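Local coordinates for protein eEF1A lysine and N-terminal methyltransferase (Homo sapiens, PDB 5WCJ) that methylates the translation elongation factor eEF1A at its N-terminal glycine through the C-terminal domain modelled here, and at a lysine through its N-terminal part, at residues A[119-124]-A[151-156]; A[158-163]-A[199-204]. One frame throughout, in Å; residues are numbered along the deposited sequence. Where two conformers were deposited one is given.

In the fold
Both contacts reach the seven-stranded Rossmann-like sheet of this C-terminal methyltransferase domain, and their centres lie about 7 Å apart. Contact 1 sets the strand of 119-124 against the helix end and short strand of 151-156; the chain then turns at P156 and enters strand 158-164, which contact 2 pairs with 199-204. The two meet directly, since strands 118-123 and 158-164 are sheet neighbours, joined by probable hydrogen bonds of 2.8 Å from I161 N to I121 O and from F123 N to I161 O. At the far end of contact 1, D124 is part of the S-adenosyl-L-homocysteine pocket and hydrogen-bonds N163 of contact 2, whose L162 side chain is about 11 Å from the ligand.

Contact 1: A[119-124]-A[151-156]; sequences DVIMFD and KSILTP. With SAH (S-adenosyl-L-homocysteine), chain F.
I121 is where the two segments fit closely: its CG1 sits 3.9 Å from CD1 of L154, and its CD1 lies equally far, 3.9 Å, from CG1 of I153. The I153 chain crosses I121 at about a right angle; chi1 58° puts its CG1 between backbone N and carbonyl carbon, and from there it meets I121 CD1. CD1 of L154 also reaches back to the D119 carbonyl O at 3.9 Å. No hydrogen bond crosses directly here. The segments are the strand and the returning end of a beta-alpha-beta crossover in a Rossmann-like methyltransferase: helix 144-152 ends, and I153 and L154 lead the chain back beside strand 118-123 toward the next sheet strand. Against this buried, apolar part, the D119-T155 end is partly exposed and polar. The methyl CG2 of T155 stands 3.7 Å from D119 OD1, and one water bridges the pair, donating to D119 OD1 at 2.8 Å and lying 2.7 Å from T155 OG1. OG1 also makes a weak hydrogen bond to Y118 O, and D119 OD2 is taken by the backbone N of A45. Past the end of the strand, D124 O approaches SAH CG at 3.5 Å, while H22, H23 and N163 hold the D124 carboxylate.

Contact 2: A[158-163]-A[199-204]; sequences GVFILN and LFCQLH
F160 is paired with C201 on one face of the sheet. With its ring carbon CG anti to the backbone N (chi1 170°), F160 brings CD2 to 3.9 Å from C201 CB, and the cysteine sulfur makes an oblique sulfur-aromatic contact, 5.1 Å from the ring centroid. On that same face, in the conformer given for L162, L162 and L199 lie side by side and point the same way, with L162 CD2 against L199 CD1. Through the sheet, on its other face, I161 meets F200: the ring atom F200 CD1 touches I161 CG1 at 4.1 Å, the two chains slanting past each other. The strands that carry them run antiparallel, at 153° between their N-to-C directions, with F160-C201 and L162-L199 as hydrogen-bonded pairs and I161-F200 the non-hydrogen-bonded pair between them. The shortest of the backbone bonds runs from C201 N to F160 O, 2.7 Å. Beyond C201, Q202 takes over with its side chain, its NE2 donating to G158 O at 3.1 Å; the bond is nearly straight and lies in the amide plane, yet it reaches the oxygen from well above the carbonyl plane. A water donates to the same oxygen and accepts from L203 N. Cut back to an alanine, this glutamine position would lack CG and the amide, and G158 O would probably be left to the water alone, with a gap beside V159 CG2. The pair sits between strands 118-123 and 185-190, with L179 of helix 169-182 covering F160, L162 and L199, while V120 and M122 of strand 118-123 flank I161 on the opposite face.

Contact 1: A[119-124]-A[151-156]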
loop_
_atom_site.group_PDB
_atom_site.type_symbol
_atom_site.label_atom_id
_atom_site.label_comp_id
_atom_site.label_asym_id
_atom_site.label_seq_id
_atom_site.Cartn_x
_atom_site.Cartn_y
_atom_site.Cartn_z
ATOM N N ASP A 119 9.413 1.101 1.885
ATOM C CA ASP A 119 8.981 2.403 2.376
ATOM C C ASP A 119 7.461 2.411 2.702
ATOM O O ASP A 119 7.017 3.096 3.618
ATOM C CB ASP A 119 9.293 3.488 1.350
ATOM C CG ASP A 119 10.787 3.576 1.030
ATOM O OD1 ASP A 119 11.557 3.902 1.940
ATOM O OD2 ASP A 119 11.170 3.280 -0.119
ATOM N N VAL A 120 6.689 1.687 1.918
ATOM C CA VAL A 120 5.256 1.679 2.052
ATOM C C VAL A 120 4.768 0.249 1.870
ATOM O O VAL A 120 5.157 -0.427 0.935
ATOM C CB VAL A 120 4.559 2.565 0.984
ATOM C CG1 VAL A 120 3.041 2.536 1.167
ATOM C CG2 VAL A 120 5.056 3.994 1.017
ATOM N N ILE A 121 3.876 -0.184 2.748
ATOM C CA ILE A 121 3.191 -1.448 2.586
ATOM C C ILE A 121 1.692 -1.163 2.596
ATOM O O ILE A 121 1.180 -0.575 3.547
ATOM C CB ILE A 121 3.576 -2.466 3.687
ATOM C CG1 ILE A 121 5.080 -2.792 3.640
ATOM C CG2 ILE A 121 2.746 -3.725 3.573
ATOM C CD1 ILE A 121 5.540 -3.633 4.817
ATOM N N MET A 122 1.004 -1.588 1.542
ATOM C CA MET A 122 -0.439 -1.385 1.410
ATOM C C MET A 122 -1.153 -2.714 1.434
ATOM O O MET A 122 -0.806 -3.620 0.650
ATOM C CB MET A 122 -0.769 -0.640 0.111
ATOM C CG MET A 122 -0.325 0.802 0.078
ATOM S SD MET A 122 -0.849 1.579 -1.484
ATOM C CE MET A 122 -0.327 3.261 -1.195
ATOM N N PHE A 123 -2.185 -2.816 2.283
ATOM C CA PHE A 123 -3.107 -3.963 2.260
ATOM C C PHE A 123 -4.422 -3.516 1.678
ATOM O O PHE A 123 -5.124 -2.696 2.290
ATOM C CB PHE A 123 -3.346 -4.510 3.670
ATOM C CG PHE A 123 -2.205 -5.315 4.258
ATOM C CD1 PHE A 123 -0.989 -5.494 3.604
ATOM C CD2 PHE A 123 -2.359 -5.889 5.525
ATOM C CE1 PHE A 123 0.023 -6.225 4.169
ATOM C CE2 PHE A 123 -1.333 -6.630 6.082
ATOM C CZ PHE A 123 -0.143 -6.765 5.421
ATOM N N ASP A 124 -4.750 -4.064 0.503
ATOM C CA ASP A 124 -6.015 -3.845 -0.187
ATOM C C ASP A 124 -6.596 -5.215 -0.458
ATOM O O ASP A 124 -6.880 -5.582 -1.602
ATOM C CB ASP A 124 -5.745 -3.070 -1.497
ATOM C CG ASP A 124 -6.988 -2.488 -2.145
ATOM O OD1 ASP A 124 -8.004 -2.302 -1.454
ATOM O OD2 ASP A 124 -6.922 -2.202 -3.390
ATOM N N LYS A 151 6.049 -5.307 10.401
ATOM C CA LYS A 151 6.956 -4.314 10.950
ATOM C C LYS A 151 8.400 -4.601 10.570
ATOM O O LYS A 151 9.160 -3.675 10.287
ATOM C CB LYS A 151 6.799 -4.258 12.477
ATOM C CG LYS A 151 7.819 -3.367 13.195
ATOM C CD LYS A 151 7.669 -3.467 14.708
ATOM C CE LYS A 151 8.943 -3.003 15.404
ATOM N NZ LYS A 151 8.711 -2.791 16.865
ATOM N N SER A 152 8.780 -5.877 10.556
ATOM C CA SER A 152 10.167 -6.260 10.286
ATOM C C SER A 152 10.613 -5.961 8.839
ATOM O O SER A 152 11.812 -5.858 8.595
ATOM C CB SER A 152 10.442 -7.733 10.680
ATOM O OG SER A 152 10.013 -8.643 9.683
ATOM N N ILE A 153 9.668 -5.797 7.895
ATOM C CA ILE A 153 10.002 -5.460 6.522
ATOM C C ILE A 153 9.656 -4.044 6.117
ATOM O O ILE A 153 9.665 -3.734 4.925
ATOM C CB ILE A 153 9.438 -6.474 5.496
ATOM C CG1 ILE A 153 7.905 -6.626 5.573
ATOM C CG2 ILE A 153 10.145 -7.819 5.681
ATOM C CD1 ILE A 153 7.313 -7.263 4.326
ATOM N N LEU A 154 9.373 -3.192 7.092
ATOM C CA LEU A 154 9.051 -1.802 6.825
ATOM C C LEU A 154 10.260 -0.969 7.250
ATOM O O LEU A 154 10.867 -1.231 8.273
ATOM C CB LEU A 154 7.795 -1.384 7.604
ATOM C CG LEU A 154 7.190 -0.006 7.314
ATOM C CD1 LEU A 154 6.497 0.068 5.961
ATOM C CD2 LEU A 154 6.213 0.397 8.404
ATOM N N THR A 155 10.560 0.069 6.499
ATOM C CA THR A 155 11.582 1.035 6.947
ATOM C C THR A 155 11.106 1.741 8.237
ATOM O O THR A 155 9.894 1.865 8.480
ATOM C CB THR A 155 11.891 2.093 5.887
ATOM O OG1 THR A 155 10.709 2.848 5.621
ATOM C CG2 THR A 155 12.414 1.453 4.613
ATOM N N PRO A 156 12.048 2.175 9.094
ATOM C CA PRO A 156 11.644 2.796 10.351
ATOM C C PRO A 156 10.689 3.994 10.191
ATOM O O PRO A 156 9.811 4.167 11.014
ATOM C CB PRO A 156 12.992 3.254 10.966
ATOM C CG PRO A 156 13.997 2.312 10.408
ATOM C CD PRO A 156 13.501 1.885 9.053
HETATM C CG SAH F . -9.167 -4.939 -4.166
HETATM S SD SAH F . -9.867 -6.569 -4.552
HETATM C "C5'" SAH F . -9.168 -7.642 -3.271
HETATM C "C4'" SAH F . -8.002 -8.406 -3.866
HETATM O "O4'" SAH F . -7.362 -9.163 -2.809
HETATM C "C3'" SAH F . -8.424 -9.427 -4.939
HETATM O "O3'" SAH F . -7.578 -9.309 -6.077
HETATM C "C2'" SAH F . -8.218 -10.772 -4.231
HETATM O "O2'" SAH F . -7.874 -11.873 -5.065
HETATM C "C1'" SAH F . -7.023 -10.417 -3.358
HETATM N N9 SAH F . -6.769 -11.329 -2.246
HETATM C C8 SAH F . -7.697 -11.938 -1.441
HETATM N N7 SAH F . -7.177 -12.646 -0.467
HETATM C C5 SAH F . -5.813 -12.492 -0.643
HETATM C C6 SAH F . -4.704 -12.974 0.072
HETATM N N6 SAH F . -4.805 -13.749 1.182
HETATM N N1 SAH F . -3.477 -12.644 -0.378
HETATM C C2 SAH F . -3.368 -11.883 -1.480
HETATM N N3 SAH F . -4.342 -11.353 -2.227
HETATM C C4 SAH F . -5.548 -11.691 -1.748
HETATM O O HOH W 1 11.015 5.195 4.340
#

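Contact 2: A[158-163]-A[199-204]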
loop_
_atom_site.group_PDB
_atom_site.type_symbol
_atom_site.label_atom_id
_atom_site.label_comp_id
_atom_site.label_asym_id
_atom_site.label_seq_id
_atom_site.Cartn_x
_atom_site.Cartn_y
_atom_site.Cartn_z
ATOM N N GLY A 158 8.728 4.444 7.452
ATOM C CA GLY A 158 7.763 4.084 6.420
ATOM C C GLY A 158 6.336 4.130 6.939
ATOM O O GLY A 158 6.075 4.508 8.100
ATOM N N VAL A 159 5.409 3.733 6.069
ATOM C CA VAL A 159 4.006 3.774 6.386
ATOM C C VAL A 159 3.358 2.451 5.972
ATOM O O VAL A 159 3.633 1.939 4.887
ATOM C CB VAL A 159 3.296 5.009 5.782
ATOM C CG1 VAL A 159 3.350 5.018 4.268
ATOM C CG2 VAL A 159 1.855 5.094 6.294
ATOM N N PHE A 160 2.516 1.923 6.858
ATOM C CA PHE A 160 1.716 0.724 6.598
ATOM C C PHE A 160 0.266 1.205 6.458
ATOM O O PHE A 160 -0.244 1.851 7.369
ATOM C CB PHE A 160 1.905 -0.227 7.789
ATOM C CG PHE A 160 0.995 -1.405 7.815
ATOM C CD1 PHE A 160 0.750 -2.168 6.688
ATOM C CD2 PHE A 160 0.454 -1.813 9.027
ATOM C CE1 PHE A 160 -0.101 -3.277 6.737
ATOM C CE2 PHE A 160 -0.384 -2.917 9.099
ATOM C CZ PHE A 160 -0.654 -3.665 7.952
ATOM N N ILE A 161 -0.351 0.948 5.305
ATOM C CA ILE A 161 -1.643 1.511 4.943
ATOM C C ILE A 161 -2.586 0.356 4.731
ATOM O O ILE A 161 -2.292 -0.530 3.906
ATOM C CB ILE A 161 -1.548 2.376 3.681
ATOM C CG1 ILE A 161 -0.454 3.454 3.849
ATOM C CG2 ILE A 161 -2.915 2.925 3.305
ATOM C CD1 ILE A 161 -0.162 4.271 2.601
ATOM N N LEU A 162 -3.721 0.379 5.429
ATOM C CA LEU A 162 -4.663 -0.728 5.440
ATOM C C LEU A 162 -6.069 -0.252 5.058
ATOM O O LEU A 162 -6.546 0.709 5.645
ATOM C CB LEU A 162 -4.706 -1.268 6.876
ATOM C CG LEU A 162 -5.696 -2.356 7.245
ATOM C CD1 LEU A 162 -5.287 -3.645 6.548
ATOM C CD2 LEU A 162 -5.744 -2.534 8.745
ATOM N N ASN A 163 -6.709 -0.952 4.132
ATOM C CA ASN A 163 -8.113 -0.764 3.807
ATOM C C ASN A 163 -8.864 -1.712 4.738
ATOM O O ASN A 163 -8.681 -2.926 4.637
ATOM C CB ASN A 163 -8.358 -1.109 2.348
ATOM C CG ASN A 163 -9.829 -1.051 1.946
ATOM O OD1 ASN A 163 -10.623 -0.369 2.567
ATOM N ND2 ASN A 163 -10.184 -1.775 0.869
ATOM N N LEU A 199 -6.492 2.983 7.421
ATOM C CA LEU A 199 -5.620 3.173 8.528
ATOM C C LEU A 199 -4.211 3.408 8.011
ATOM O O LEU A 199 -3.729 2.696 7.143
ATOM C CB LEU A 199 -5.607 1.956 9.436
ATOM C CG LEU A 199 -6.980 1.386 9.815
ATOM C CD1 LEU A 199 -6.783 0.209 10.759
ATOM C CD2 LEU A 199 -7.856 2.414 10.446
ATOM N N PHE A 200 -3.552 4.388 8.585
ATOM C CA PHE A 200 -2.171 4.729 8.228
ATOM C C PHE A 200 -1.351 4.531 9.491
ATOM O O PHE A 200 -1.573 5.216 10.525
ATOM C CB PHE A 200 -2.064 6.182 7.792
ATOM C CG PHE A 200 -3.046 6.592 6.745
ATOM C CD1 PHE A 200 -2.744 6.447 5.393
ATOM C CD2 PHE A 200 -4.277 7.169 7.102
ATOM C CE1 PHE A 200 -3.650 6.836 4.426
ATOM C CE2 PHE A 200 -5.181 7.558 6.137
ATOM C CZ PHE A 200 -4.858 7.414 4.794
ATOM N N CYS A 201 -0.432 3.583 9.457
ATOM C CA CYS A 201 0.245 3.120 10.661
ATOM C C CYS A 201 1.739 3.357 10.551
ATOM O O CYS A 201 2.398 2.978 9.564
ATOM C CB CYS A 201 -0.004 1.618 10.897
ATOM S SG CYS A 201 -1.751 1.161 10.754
ATOM N N GLN A 202 2.284 3.972 11.582
ATOM C CA GLN A 202 3.723 4.243 11.625
ATOM C C GLN A 202 4.316 3.862 12.983
ATOM O O GLN A 202 3.584 3.567 13.958
ATOM C CB GLN A 202 3.959 5.705 11.310
ATOM C CG GLN A 202 3.611 6.057 9.883
ATOM C CD GLN A 202 4.137 7.403 9.484
ATOM O OE1 GLN A 202 3.612 8.415 9.918
ATOM N NE2 GLN A 202 5.192 7.427 8.675
ATOM N N LEU A 203 5.639 3.874 13.039
ATOM C CA LEU A 203 6.366 3.309 14.167
ATOM C C LEU A 203 6.785 4.296 15.260
ATOM O O LEU A 203 6.976 3.873 16.394
ATOM C CB LEU A 203 7.584 2.541 13.656
ATOM C CG LEU A 203 7.255 1.304 12.823
ATOM C CD1 LEU A 203 8.489 0.811 12.072
ATOM C CD2 LEU A 203 6.685 0.202 13.687
ATOM N N HIS A 204 6.910 5.581 14.945
ATOM C CA HIS A 204 7.526 6.549 15.883
ATOM C C HIS A 204 6.662 7.786 16.146
ATOM O O HIS A 204 6.781 8.792 15.434
ATOM C CB HIS A 204 8.906 6.950 15.360
ATOM C CG HIS A 204 9.824 5.788 15.198
ATOM N ND1 HIS A 204 10.346 5.418 13.978
ATOM C CD2 HIS A 204 10.241 4.856 16.084
ATOM C CE1 HIS A 204 11.080 4.330 14.129
ATOM N NE2 HIS A 204 11.028 3.964 15.395
HETATM O O HOH W 2 7.142 4.427 10.574
#